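Local coordinates for cycloserine biosynthesis protein DcsG (Streptomyces lavendulae, PDB 6JIL) that catalyses the ATP- and magnesium-dependent cyclisation of O-ureido-D-serine to the antibiotic D-cycloserine, as a monomeric ligase of the ATP-grasp family, at residues T109-G114 with R164-G169; D116-V121 with P157-V162; T187-F192 with D228-A233; R254-R259 with E269-E274. One frame throughout, in Å; residues are numbered along the deposited sequence.

Interaction 1 (T109-G114 with R164-G169); sequences TVVAPG and RLLANG
Leu166, near the C-terminal end of helix 155-167, lies against Val111 and the two residues that follow it as the chain leaves strand 109-111. The contact belongs to an alpha/beta lobe of the ATP-grasp fold, where strand 109-111 is an outermost strand of a four-stranded antiparallel sheet and the helix packs against that sheet. Apolar contacts make up the interface, and no hydrogen bond crosses it. The side chains of Val111 and Leu166 meet roughly at a right angle, with CG1 of Val111 4.1 Å from CD1 of Leu166. That branch of Val111 stands opposite its backbone N (chi1 -178°) and is equally far from both leucine methyls.

The second methyl of Leu166 meets main chain rather than side chain. CD2 of Leu166 lies 3.7 Å from the carbonyl O of Val111, and the same Leu166 CD2 is 3.9 Å from N of Pro113, covering the backbone where the strand passes into the loop. Beyond the two segments, Val111 also touches Leu174 and Leu166 touches Val172, both on the neighbouring strand 172-176, while His171 packs beside Pro113.

Backbone geometry fixes the far edge of the contact. The helix closes in a Schellman motif at Gly169, whose positive phi of 77° suits a glycine; its N donates to the O of Leu166 at 2.6 Å. This turn brings the glycine main chain up to the proline ring, and CG of Pro113 ends 3.9 Å from the carbonyl C of Gly169.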
loop_
_atom_site.group_PDB
_atom_site.type_symbol
_atom_site.label_atom_id
_atom_site.label_comp_id
_atom_site.label_asym_id
_atom_site.label_seq_id
_atom_site.Cartn_x
_atom_site.Cartn_y
_atom_site.Cartn_z
ATOM N N THR A 109 8.060 1.164 14.686
ATOM C CA THR A 109 9.263 0.435 15.105
ATOM C C THR A 109 9.449 -0.849 14.296
ATOM O O THR A 109 8.618 -1.754 14.357
ATOM C CB THR A 109 9.193 0.059 16.597
ATOM O OG1 THR A 109 9.324 1.243 17.386
ATOM C CG2 THR A 109 10.303 -0.923 16.962
ATOM N N VAL A 110 10.552 -0.926 13.557
ATOM C CA VAL A 110 10.849 -2.088 12.714
ATOM C C VAL A 110 11.692 -3.169 13.412
ATOM O O VAL A 110 12.774 -2.891 13.940
ATOM C CB VAL A 110 11.574 -1.638 11.433
ATOM C CG1 VAL A 110 11.782 -2.812 10.502
ATOM C CG2 VAL A 110 10.769 -0.544 10.750
ATOM N N VAL A 111 11.178 -4.399 13.407
ATOM C CA VAL A 111 11.849 -5.550 14.017
ATOM C C VAL A 111 12.403 -6.411 12.885
ATOM O O VAL A 111 11.649 -6.924 12.069
ATOM C CB VAL A 111 10.854 -6.410 14.832
ATOM C CG1 VAL A 111 11.582 -7.584 15.494
ATOM C CG2 VAL A 111 10.144 -5.548 15.866
ATOM N N ALA A 112 13.717 -6.585 12.844
ATOM C CA ALA A 112 14.340 -7.365 11.776
ATOM C C ALA A 112 14.508 -8.848 12.079
ATOM O O ALA A 112 14.669 -9.243 13.231
ATOM C CB ALA A 112 15.696 -6.760 11.428
ATOM N N PRO A 113 14.474 -9.694 11.035
ATOM C CA PRO A 113 14.637 -11.138 11.225
ATOM C C PRO A 113 15.937 -11.393 11.983
ATOM O O PRO A 113 16.975 -10.798 11.679
ATOM C CB PRO A 113 14.698 -11.665 9.799
ATOM C CG PRO A 113 13.803 -10.723 9.062
ATOM C CD PRO A 113 14.225 -9.380 9.614
ATOM N N GLY A 114 15.875 -12.273 12.973
ATOM C CA GLY A 114 17.058 -12.572 13.751
ATOM C C GLY A 114 16.969 -11.911 15.102
ATOM O O GLY A 114 17.753 -12.212 15.993
ATOM N N ARG A 164 6.441 -15.524 14.536
ATOM C CA ARG A 164 5.887 -16.235 13.388
ATOM C C ARG A 164 6.232 -15.523 12.083
ATOM O O ARG A 164 6.494 -16.165 11.068
ATOM C CB ARG A 164 4.358 -16.361 13.543
ATOM C CG ARG A 164 3.639 -16.996 12.354
ATOM C CD ARG A 164 2.165 -17.315 12.671
ATOM N NE ARG A 164 1.316 -16.132 12.832
ATOM C CZ ARG A 164 0.819 -15.420 11.822
ATOM N NH1 ARG A 164 1.079 -15.769 10.567
ATOM N NH2 ARG A 164 0.062 -14.355 12.065
ATOM N N LEU A 165 6.232 -14.193 12.119
ATOM C CA LEU A 165 6.533 -13.391 10.937
ATOM C C LEU A 165 8.019 -13.359 10.612
ATOM O O LEU A 165 8.414 -13.400 9.448
ATOM C CB LEU A 165 6.019 -11.958 11.126
ATOM C CG LEU A 165 4.496 -11.839 11.181
ATOM C CD1 LEU A 165 4.086 -10.377 11.283
ATOM C CD2 LEU A 165 3.914 -12.463 9.930
ATOM N N LEU A 166 8.841 -13.274 11.646
ATOM C CA LEU A 166 10.281 -13.252 11.453
ATOM C C LEU A 166 10.718 -14.591 10.868
ATOM O O LEU A 166 11.589 -14.648 9.998
ATOM C CB LEU A 166 10.988 -13.008 12.790
ATOM C CG LEU A 166 10.622 -11.700 13.501
ATOM C CD1 LEU A 166 11.355 -11.620 14.830
ATOM C CD2 LEU A 166 10.977 -10.507 12.612
ATOM N N ALA A 167 10.094 -15.664 11.346
ATOM C CA ALA A 167 10.412 -17.010 10.889
ATOM C C ALA A 167 10.243 -17.139 9.385
ATOM O O ALA A 167 10.967 -17.888 8.739
ATOM C CB ALA A 167 9.527 -18.027 11.602
ATOM N N ASN A 168 9.277 -16.415 8.832
ATOM C CA ASN A 168 9.031 -16.454 7.397
ATOM C C ASN A 168 10.006 -15.498 6.719
ATOM O O ASN A 168 9.971 -15.317 5.507
ATOM C CB ASN A 168 7.575 -16.061 7.104
ATOM C CG ASN A 168 7.251 -16.052 5.617
ATOM O OD1 ASN A 168 7.701 -16.919 4.863
ATOM N ND2 ASN A 168 6.449 -15.078 5.189
ATOM N N GLY A 169 10.879 -14.887 7.517
ATOM C CA GLY A 169 11.862 -13.969 6.979
ATOM C C GLY A 169 11.345 -12.588 6.624
ATOM O O GLY A 169 11.930 -11.904 5.788
#

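Interaction 2 (D116-V121 with P157-V162); sequences DALAAV and PASRHV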
loop_
_atom_site.group_PDB
_atom_site.type_symbol
_atom_site.label_atom_id
_atom_site.label_comp_id
_atom_site.label_asym_id
_atom_site.label_seq_id
_atom_site.Cartn_x
_atom_site.Cartn_y
_atom_site.Cartn_z
ATOM N N ASP A 116 15.211 -10.810 18.790
ATOM C CA ASP A 116 14.540 -11.521 19.868
ATOM C C ASP A 116 13.118 -10.962 19.852
ATOM O O ASP A 116 12.900 -9.802 20.194
ATOM C CB ASP A 116 15.233 -11.195 21.195
ATOM C CG ASP A 116 14.649 -11.950 22.364
ATOM O OD1 ASP A 116 13.413 -11.929 22.542
ATOM O OD2 ASP A 116 15.437 -12.556 23.121
ATOM N N ALA A 117 12.153 -11.777 19.447
ATOM C CA ALA A 117 10.768 -11.320 19.362
ATOM C C ALA A 117 10.213 -10.673 20.635
ATOM O O ALA A 117 9.742 -9.527 20.596
ATOM C CB ALA A 117 9.860 -12.470 18.927
ATOM N N LEU A 118 10.267 -11.389 21.757
ATOM C CA LEU A 118 9.727 -10.854 23.003
ATOM C C LEU A 118 10.454 -9.623 23.534
ATOM O O LEU A 118 9.818 -8.715 24.060
ATOM C CB LEU A 118 9.676 -11.932 24.089
ATOM C CG LEU A 118 9.029 -11.464 25.400
ATOM C CD1 LEU A 118 7.694 -10.795 25.101
ATOM C CD2 LEU A 118 8.826 -12.639 26.332
ATOM N N ALA A 119 11.776 -9.589 23.408
ATOM C CA ALA A 119 12.523 -8.429 23.881
ATOM C C ALA A 119 12.097 -7.226 23.049
ATOM O O ALA A 119 11.847 -6.151 23.589
ATOM C CB ALA A 119 14.022 -8.659 23.739
ATOM N N ALA A 120 12.012 -7.419 21.734
ATOM C CA ALA A 120 11.614 -6.355 20.819
ATOM C C ALA A 120 10.272 -5.747 21.221
ATOM O O ALA A 120 10.117 -4.524 21.208
ATOM C CB ALA A 120 11.526 -6.889 19.397
ATOM N N VAL A 121 9.306 -6.597 21.567
ATOM C CA VAL A 121 7.986 -6.114 21.967
ATOM C C VAL A 121 8.059 -5.333 23.280
ATOM O O VAL A 121 7.436 -4.276 23.424
ATOM C CB VAL A 121 6.989 -7.273 22.131
ATOM C CG1 VAL A 121 5.689 -6.760 22.729
ATOM C CG2 VAL A 121 6.718 -7.923 20.778
ATOM N N PRO A 157 1.923 -12.905 23.866
ATOM C CA PRO A 157 1.185 -13.425 22.709
ATOM C C PRO A 157 1.586 -12.702 21.423
ATOM O O PRO A 157 1.789 -13.319 20.379
ATOM C CB PRO A 157 -0.269 -13.169 23.089
ATOM C CG PRO A 157 -0.246 -13.292 24.578
ATOM C CD PRO A 157 0.997 -12.519 24.941
ATOM N N ALA A 158 1.704 -11.384 21.506
ATOM C CA ALA A 158 2.094 -10.604 20.343
ATOM C C ALA A 158 3.515 -10.976 19.906
ATOM O O ALA A 158 3.814 -11.005 18.714
ATOM C CB ALA A 158 2.006 -9.110 20.658
ATOM N N SER A 159 4.390 -11.260 20.865
ATOM C CA SER A 159 5.758 -11.615 20.534
ATOM C C SER A 159 5.742 -12.907 19.730
ATOM O O SER A 159 6.610 -13.136 18.886
ATOM C CB SER A 159 6.601 -11.788 21.802
ATOM O OG SER A 159 6.148 -12.877 22.589
ATOM N N ARG A 160 4.743 -13.749 19.994
ATOM C CA ARG A 160 4.609 -15.013 19.280
ATOM C C ARG A 160 4.121 -14.722 17.872
ATOM O O ARG A 160 4.475 -15.419 16.924
ATOM C CB ARG A 160 3.640 -15.948 20.006
ATOM C CG ARG A 160 4.302 -16.794 21.094
ATOM C CD ARG A 160 3.379 -17.007 22.296
ATOM N NE ARG A 160 2.040 -17.457 21.915
ATOM C CZ ARG A 160 1.026 -17.591 22.766
ATOM N NH1 ARG A 160 1.196 -17.310 24.054
ATOM N NH2 ARG A 160 -0.162 -18.000 22.332
ATOM N N HIS A 161 3.309 -13.683 17.740
ATOM C CA HIS A 161 2.812 -13.283 16.430
ATOM C C HIS A 161 4.026 -12.749 15.675
ATOM O O HIS A 161 4.241 -13.071 14.507
ATOM C CB HIS A 161 1.745 -12.191 16.577
ATOM C CG HIS A 161 1.200 -11.687 15.275
ATOM N ND1 HIS A 161 0.304 -10.642 15.201
ATOM C CD2 HIS A 161 1.431 -12.073 13.998
ATOM C CE1 HIS A 161 0.005 -10.407 13.935
ATOM N NE2 HIS A 161 0.677 -11.263 13.185
ATOM N N VAL A 162 4.829 -11.950 16.369
ATOM C CA VAL A 162 6.026 -11.365 15.784
ATOM C C VAL A 162 6.993 -12.453 15.336
ATOM O O VAL A 162 7.500 -12.420 14.213
ATOM C CB VAL A 162 6.742 -10.419 16.792
ATOM C CG1 VAL A 162 8.117 -10.019 16.265
ATOM C CG2 VAL A 162 5.894 -9.172 17.012
#
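Ser159 has more surface buried here than any other residue of the pair, and it enters the space between Leu118 and Val121 on the facing helix. Its CB is 3.5 Å from CA of Leu118, an approach made possible by the small serine side chain. The hydroxyl does not bond across the interface: with chi1 at 65°, OG sits between the backbone N and the carbonyl carbon of its own residue and is hydrogen-bonded to the O of Glu156, one turn earlier. Thus tied back to its own helix, OG is left beside a methyl, CD1 of Leu118, at 3.6 Å.

Val121 meets the serine from another side, at its CA and CB. Its CG2 rests 3.8 Å from CA of Ser159 and also meets the CG2 methyl of Val162, 4.1 Å away. Ala117, in the first turn, places its CB 3.3 Å from the carbonyl O of Ser159 and 4.0 Å from CG1 of Val162. Just before it, Asp116 caps the helix by accepting from the N of Ala119.

With small residues at the crossing, the axes of segments 117-121 and 157-162 approach to 8.3 Å at 121°. Helices 117-127 and 155-167 thus pack across one another in the ATP-grasp lobe, and Val162 continues inward onto Val136, Val172 and Leu174 of strands 133-138 and 172-176.

Interaction 3 (T187-F192 with D228-A233); sequences TDLTFF and DQRAVA
The phenyl ring of Phe191 meets helix 227-244 with its outer carbons. Near the ring plane, at the edge, lies the carbonyl O of Arg230, 3.9 Å from CZ, while the methyl of Ala233 approaches obliquely, its CB 3.5 Å from CE1. The first torsion of Phe191 sets CG opposite the carbonyl carbon (chi1 -76°), and from there the ring reaches across to the helix. Further along the same helix, Ala234 and Leu237 also touch the phenylalanine.

The second flat group is the amide of Gln229, at the end of a side chain that crosses that of Thr187 at about a right angle. Its NE2 is 3.3 Å from OG1 of Thr187 and lies close to the threonine CB as well; the other end, OE1, accepts from the N of Asp226 just ahead of the segment and thereby fixes the amide's place.

Between these two, Leu189 presses one methyl into the helix surface. CD2 is 3.5 Å from CA of Arg230 and 3.7 Å from its CG, and it reaches CB of Ala233 at 3.8 Å. Of the Arg230 side chain, the aliphatic base makes the contact, for the chain bends at chi3 and its guanidinium leads away from the strand.

The strand thus offers Thr187, Leu189 and Phe191 to the helix, segment 228-233 running at 58° to strand segment 187-192, an alpha/beta layer of the ATP-grasp fold. Methyls and an aromatic ring make the centre; the polar side-chain groups lie at the Thr187 end, while backbone carbonyls of Gln229 and Arg230 border Leu189 and Phe191, so the helix is held chiefly by apolar burial.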
loop_
_atom_site.group_PDB
_atom_site.type_symbol
_atom_site.label_atom_id
_atom_site.label_comp_id
_atom_site.label_asym_id
_atom_site.label_seq_id
_atom_site.Cartn_x
_atom_site.Cartn_y
_atom_site.Cartn_z
ATOM N N THR A 187 -8.605 7.862 6.014
ATOM C CA THR A 187 -8.930 8.476 4.733
ATOM C C THR A 187 -7.842 8.105 3.729
ATOM O O THR A 187 -6.655 8.332 3.973
ATOM C CB THR A 187 -9.031 10.010 4.856
ATOM O OG1 THR A 187 -9.980 10.342 5.880
ATOM C CG2 THR A 187 -9.501 10.621 3.543
ATOM N N ASP A 188 -8.261 7.519 2.609
ATOM C CA ASP A 188 -7.347 7.084 1.558
ATOM C C ASP A 188 -7.436 7.994 0.332
ATOM O O ASP A 188 -8.453 8.004 -0.366
ATOM C CB ASP A 188 -7.670 5.637 1.160
ATOM C CG ASP A 188 -7.429 4.640 2.299
ATOM O OD1 ASP A 188 -7.206 5.076 3.451
ATOM O OD2 ASP A 188 -7.468 3.418 2.038
ATOM N N LEU A 189 -6.368 8.752 0.072
ATOM C CA LEU A 189 -6.332 9.678 -1.056
ATOM C C LEU A 189 -5.611 9.102 -2.272
ATOM O O LEU A 189 -4.538 8.513 -2.156
ATOM C CB LEU A 189 -5.652 10.993 -0.653
ATOM C CG LEU A 189 -6.276 11.895 0.420
ATOM C CD1 LEU A 189 -6.177 11.235 1.789
ATOM C CD2 LEU A 189 -5.546 13.239 0.430
ATOM N N THR A 190 -6.203 9.289 -3.445
ATOM C CA THR A 190 -5.620 8.794 -4.679
ATOM C C THR A 190 -5.072 9.948 -5.508
ATOM O O THR A 190 -5.740 10.965 -5.695
ATOM C CB THR A 190 -6.660 8.033 -5.489
ATOM O OG1 THR A 190 -7.011 6.839 -4.782
ATOM C CG2 THR A 190 -6.124 7.673 -6.852
ATOM N N PHE A 191 -3.845 9.784 -5.994
ATOM C CA PHE A 191 -3.186 10.802 -6.800
ATOM C C PHE A 191 -2.758 10.266 -8.155
ATOM O O PHE A 191 -2.422 9.088 -8.294
ATOM C CB PHE A 191 -1.937 11.329 -6.097
ATOM C CG PHE A 191 -2.216 12.279 -4.973
ATOM C CD1 PHE A 191 -2.844 11.847 -3.815
ATOM C CD2 PHE A 191 -1.793 13.606 -5.055
ATOM C CE1 PHE A 191 -3.041 12.723 -2.747
ATOM C CE2 PHE A 191 -1.986 14.488 -3.993
ATOM C CZ PHE A 191 -2.609 14.046 -2.837
ATOM N N PHE A 192 -2.761 11.149 -9.148
ATOM C CA PHE A 192 -2.338 10.798 -10.496
ATOM C C PHE A 192 -1.357 11.855 -10.976
ATOM O O PHE A 192 -1.706 13.026 -11.105
ATOM C CB PHE A 192 -3.549 10.696 -11.414
ATOM C CG PHE A 192 -4.444 9.531 -11.086
ATOM C CD1 PHE A 192 -5.777 9.729 -10.742
ATOM C CD2 PHE A 192 -3.946 8.234 -11.107
ATOM C CE1 PHE A 192 -6.598 8.656 -10.426
ATOM C CE2 PHE A 192 -4.762 7.153 -10.791
ATOM C CZ PHE A 192 -6.092 7.366 -10.451
ATOM N N ASP A 228 -5.400 19.870 4.632
ATOM C CA ASP A 228 -4.346 19.262 5.429
ATOM C C ASP A 228 -4.017 17.850 4.986
ATOM O O ASP A 228 -2.847 17.490 4.854
ATOM C CB ASP A 228 -4.747 19.244 6.899
ATOM C CG ASP A 228 -4.702 20.620 7.525
ATOM O OD1 ASP A 228 -5.309 20.795 8.608
ATOM O OD2 ASP A 228 -4.051 21.520 6.940
ATOM N N GLN A 229 -5.053 17.051 4.758
ATOM C CA GLN A 229 -4.861 15.675 4.346
ATOM C C GLN A 229 -4.178 15.616 2.987
ATOM O O GLN A 229 -3.215 14.866 2.803
ATOM C CB GLN A 229 -6.207 14.951 4.321
ATOM C CG GLN A 229 -6.883 14.904 5.682
ATOM C CD GLN A 229 -8.214 14.180 5.653
ATOM O OE1 GLN A 229 -9.117 14.550 4.902
ATOM N NE2 GLN A 229 -8.345 13.143 6.476
ATOM N N ARG A 230 -4.660 16.425 2.047
ATOM C CA ARG A 230 -4.078 16.453 0.711
ATOM C C ARG A 230 -2.661 16.993 0.785
ATOM O O ARG A 230 -1.778 16.565 0.038
ATOM C CB ARG A 230 -4.938 17.307 -0.221
ATOM C CG ARG A 230 -6.319 16.726 -0.435
ATOM C CD ARG A 230 -7.099 17.463 -1.506
ATOM N NE ARG A 230 -7.581 18.764 -1.061
ATOM C CZ ARG A 230 -8.311 19.577 -1.817
ATOM N NH1 ARG A 230 -8.640 19.218 -3.056
ATOM N NH2 ARG A 230 -8.714 20.751 -1.337
ATOM N N ALA A 231 -2.441 17.924 1.704
ATOM C CA ALA A 231 -1.117 18.500 1.889
ATOM C C ALA A 231 -0.135 17.429 2.381
ATOM O O ALA A 231 0.994 17.343 1.900
ATOM C CB ALA A 231 -1.187 19.649 2.880
ATOM N N VAL A 232 -0.567 16.609 3.334
ATOM C CA VAL A 232 0.298 15.565 3.857
ATOM C C VAL A 232 0.528 14.493 2.793
ATOM O O VAL A 232 1.663 14.075 2.559
ATOM C CB VAL A 232 -0.301 14.922 5.138
ATOM C CG1 VAL A 232 0.444 13.642 5.481
ATOM C CG2 VAL A 232 -0.193 15.892 6.303
ATOM N N ALA A 233 -0.544 14.057 2.143
ATOM C CA ALA A 233 -0.444 13.041 1.106
ATOM C C ALA A 233 0.552 13.447 0.026
ATOM O O ALA A 233 1.373 12.641 -0.401
ATOM C CB ALA A 233 -1.814 12.800 0.477
#

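Interaction 4 (R254-R259 with E269-E274); sequences RVDLVR and EMELCE. With MG (magnesium ion), chain I; MG (magnesium ion), chain H; ADP (adenosine-5'-diphosphate), chain G.
Arg254 and Glu271, both probably active-site residues, face each other as a hydrogen-bonded pair of an antiparallel hairpin. Their backbones exchange two bonds, 3.0 Å from N of Arg254 to O of Glu271 and 2.9 Å from N of Glu271 to O of Arg254; further along, N of Asp256 donates to O of Glu269.

Ionic contacts repeat this pairing. The arginine chain starts extended (chi1 -162°) and bends at chi3 (76°), which turns the guanidinium toward Glu271. NH2 of Arg254 donates to OE2 of Glu271 at 2.7 Å from above the carboxylate, the two planes standing 88° apart, and to the syn lone pair of Asp256 OD2 at 2.9 Å.

Two magnesium ions bind on the face carrying Arg254, Asp256, Glu269 and Glu271, characteristic of ATP-grasp enzymes. Both oxygens of Glu269 hold one ion, OE1 at 2.3 Å, with OE2 of Glu271 (2.2 Å) and ADP O2B. OE2 of Glu269 also bridges to the second ion at 2.2 Å.

On the reverse face, CG2 of Val255 meets CE of selenomethionine Met270 at 3.4 Å. Met270 continues onto Ala236 and Leu237 of helix 227-244, while strand 252-259 is flanked by 186-192 on its other side.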
loop_
_atom_site.group_PDB
_atom_site.type_symbol
_atom_site.label_atom_id
_atom_site.label_comp_id
_atom_site.label_asym_id
_atom_site.label_seq_id
_atom_site.Cartn_x
_atom_site.Cartn_y
_atom_site.Cartn_z
ATOM N N ARG A 254 -1.615 5.888 -3.619
ATOM C CA ARG A 254 -2.650 6.092 -2.630
ATOM C C ARG A 254 -1.935 6.298 -1.309
ATOM O O ARG A 254 -1.023 5.543 -0.964
ATOM C CB ARG A 254 -3.573 4.873 -2.537
ATOM C CG ARG A 254 -4.908 5.188 -1.860
ATOM C CD ARG A 254 -5.786 3.948 -1.640
ATOM N NE ARG A 254 -5.313 3.135 -0.530
ATOM C CZ ARG A 254 -4.758 1.933 -0.661
ATOM N NH1 ARG A 254 -4.609 1.394 -1.864
ATOM N NH2 ARG A 254 -4.340 1.274 0.413
ATOM N N VAL A 255 -2.340 7.330 -0.581
ATOM C CA VAL A 255 -1.747 7.634 0.705
ATOM C C VAL A 255 -2.854 7.532 1.733
ATOM O O VAL A 255 -3.842 8.260 1.651
ATOM C CB VAL A 255 -1.169 9.054 0.718
ATOM C CG1 VAL A 255 -0.484 9.327 2.041
ATOM C CG2 VAL A 255 -0.194 9.218 -0.436
ATOM N N ASP A 256 -2.701 6.619 2.691
ATOM C CA ASP A 256 -3.714 6.438 3.723
ATOM C C ASP A 256 -3.356 7.220 4.989
ATOM O O ASP A 256 -2.263 7.070 5.549
ATOM C CB ASP A 256 -3.895 4.949 4.023
ATOM C CG ASP A 256 -4.161 4.131 2.758
ATOM O OD1 ASP A 256 -4.844 4.637 1.833
ATOM O OD2 ASP A 256 -3.692 2.975 2.688
ATOM N N LEU A 257 -4.294 8.057 5.426
ATOM C CA LEU A 257 -4.107 8.914 6.594
ATOM C C LEU A 257 -5.003 8.598 7.772
ATOM O O LEU A 257 -6.137 8.166 7.600
ATOM C CB LEU A 257 -4.357 10.370 6.204
ATOM C CG LEU A 257 -3.271 11.176 5.497
ATOM C CD1 LEU A 257 -2.441 10.290 4.606
ATOM C CD2 LEU A 257 -3.937 12.304 4.718
ATOM N N VAL A 258 -4.481 8.835 8.971
ATOM C CA VAL A 258 -5.235 8.644 10.203
ATOM C C VAL A 258 -5.078 9.915 11.029
ATOM O O VAL A 258 -4.126 10.670 10.836
ATOM C CB VAL A 258 -4.745 7.414 11.016
ATOM C CG1 VAL A 258 -5.066 6.135 10.255
ATOM C CG2 VAL A 258 -3.251 7.513 11.300
ATOM N N ARG A 259 -6.019 10.154 11.937
ATOM C CA ARG A 259 -6.005 11.351 12.777
ATOM C C ARG A 259 -5.257 11.146 14.086
ATOM O O ARG A 259 -5.583 10.251 14.857
ATOM C CB ARG A 259 -7.443 11.789 13.099
ATOM C CG ARG A 259 -8.349 11.936 11.881
ATOM C CD ARG A 259 -9.805 12.270 12.252
ATOM N NE ARG A 259 -9.994 13.650 12.701
ATOM C CZ ARG A 259 -9.825 14.072 13.951
ATOM N NH1 ARG A 259 -9.461 13.226 14.906
ATOM N NH2 ARG A 259 -10.014 15.350 14.247
ATOM N N GLU A 269 -0.207 4.131 5.856
ATOM C CA GLU A 269 0.525 3.366 4.864
ATOM C C GLU A 269 0.349 4.065 3.522
ATOM O O GLU A 269 -0.530 4.915 3.361
ATOM C CB GLU A 269 0.021 1.921 4.782
ATOM C CG GLU A 269 -1.297 1.730 4.053
ATOM C CD GLU A 269 -1.393 0.356 3.414
ATOM O OE1 GLU A 269 -0.438 -0.026 2.709
ATOM O OE2 GLU A 269 -2.415 -0.333 3.606
HETATM N N MSE A 270 1.191 3.703 2.566
HETATM C CA MSE A 270 1.165 4.304 1.242
HETATM C C MSE A 270 1.428 3.224 0.202
HETATM O O MSE A 270 2.320 2.400 0.378
HETATM C CB MSE A 270 2.234 5.396 1.175
HETATM C CG MSE A 270 2.626 5.844 -0.209
HETATM SE SE MSE A 270 4.050 7.174 -0.144
HETATM C CE MSE A 270 3.098 8.644 -0.938
ATOM N N GLU A 271 0.641 3.218 -0.871
ATOM C CA GLU A 271 0.798 2.222 -1.935
ATOM C C GLU A 271 1.103 2.851 -3.289
ATOM O O GLU A 271 0.276 3.563 -3.869
ATOM C CB GLU A 271 -0.454 1.343 -2.016
ATOM C CG GLU A 271 -0.519 0.314 -0.896
ATOM C CD GLU A 271 -1.849 -0.399 -0.826
ATOM O OE1 GLU A 271 -2.356 -0.844 -1.874
ATOM O OE2 GLU A 271 -2.390 -0.519 0.284
ATOM N N LEU A 272 2.294 2.557 -3.798
ATOM C CA LEU A 272 2.746 3.115 -5.061
ATOM C C LEU A 272 2.968 2.096 -6.164
ATOM O O LEU A 272 3.073 2.458 -7.338
ATOM C CB LEU A 272 4.042 3.880 -4.821
ATOM C CG LEU A 272 3.962 4.789 -3.597
ATOM C CD1 LEU A 272 5.288 5.476 -3.389
ATOM C CD2 LEU A 272 2.838 5.804 -3.783
ATOM N N CYS A 273 3.041 0.825 -5.791
ATOM C CA CYS A 273 3.285 -0.231 -6.762
ATOM C C CYS A 273 2.015 -0.799 -7.366
ATOM O O CYS A 273 1.796 -0.666 -8.564
ATOM C CB CYS A 273 4.086 -1.356 -6.121
ATOM S SG CYS A 273 4.470 -2.683 -7.261
ATOM N N GLU A 274 1.195 -1.440 -6.536
ATOM C CA GLU A 274 -0.065 -2.033 -6.981
ATOM C C GLU A 274 -1.205 -1.651 -6.028
ATOM O O GLU A 274 -1.785 -2.502 -5.358
ATOM C CB GLU A 274 0.075 -3.555 -7.048
ATOM C CG GLU A 274 0.943 -4.161 -5.957
ATOM C CD GLU A 274 0.541 -3.717 -4.563
ATOM O OE1 GLU A 274 0.752 -2.530 -4.228
ATOM O OE2 GLU A 274 0.008 -4.551 -3.802
HETATM MG MG MG I . -1.770 -1.790 1.996
HETATM MG MG MG H . -4.515 -0.296 4.399
HETATM P PB ADP G . -2.382 -3.257 5.084
HETATM O O1B ADP G . -3.780 -2.500 4.813
HETATM O O2B ADP G . -1.407 -2.964 3.947
HETATM O O3B ADP G . -2.649 -4.777 5.153
HETATM P PA ADP G . -2.395 -1.493 7.194
HETATM O O1A ADP G . -1.352 -0.609 7.710
HETATM O O2A ADP G . -3.289 -0.652 6.184
HETATM O O3A ADP G . -1.675 -2.772 6.477
HETATM O "O5'" ADP G . -3.254 -2.036 8.441
HETATM C "C5'" ADP G . -4.487 -2.584 7.971
HETATM C "C4'" ADP G . -5.629 -2.016 8.823
HETATM O "O4'" ADP G . -5.348 -2.217 10.226
HETATM C "C3'" ADP G . -5.786 -0.516 8.604
HETATM O "O3'" ADP G . -6.681 -0.228 7.536
HETATM C "C2'" ADP G . -6.286 -0.019 9.962
HETATM O "O2'" ADP G . -7.715 -0.053 10.045
HETATM C "C1'" ADP G . -5.614 -0.984 10.965
HETATM N N9 ADP G . -4.359 -0.405 11.523
HETATM C C8 ADP G . -3.070 -0.771 11.222
HETATM N N7 ADP G . -2.221 -0.094 11.937
HETATM C C5 ADP G . -2.892 0.752 12.744
HETATM C C6 ADP G . -2.534 1.554 13.861
HETATM N N6 ADP G . -1.201 1.753 14.192
HETATM N N1 ADP G . -3.514 2.102 14.605
HETATM C C2 ADP G . -4.804 1.909 14.323
HETATM N N3 ADP G . -5.188 1.160 13.291
HETATM C C4 ADP G . -4.284 0.570 12.486
HETATM O O HOH W 1 -6.470 -1.473 5.242
HETATM O O HOH W 2 -5.001 1.974 4.286
HETATM O O HOH W 3 0.008 -3.095 1.358
#

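The four contacts fall into two groups within the ATP-grasp region. Interactions 1 and 2 share helix 155-167, have centres 9 Å apart and touch through Val111 and Ala120; interaction 2 is nested in the chain loop that interaction 1 closes. Interactions 3 and 4 follow in series, their centres 8 Å apart, joined through neighbouring strands 186-192 and 252-259 of the five-stranded sheet. The helix of interaction 3 covers the face of this sheet turned away from the magnesium ions bound in interaction 4. Centres of interactions 1 and 4 are about 22 Å apart, and ADP lies between the two sheets, consistent with the two-lobed nucleotide grip that names the family.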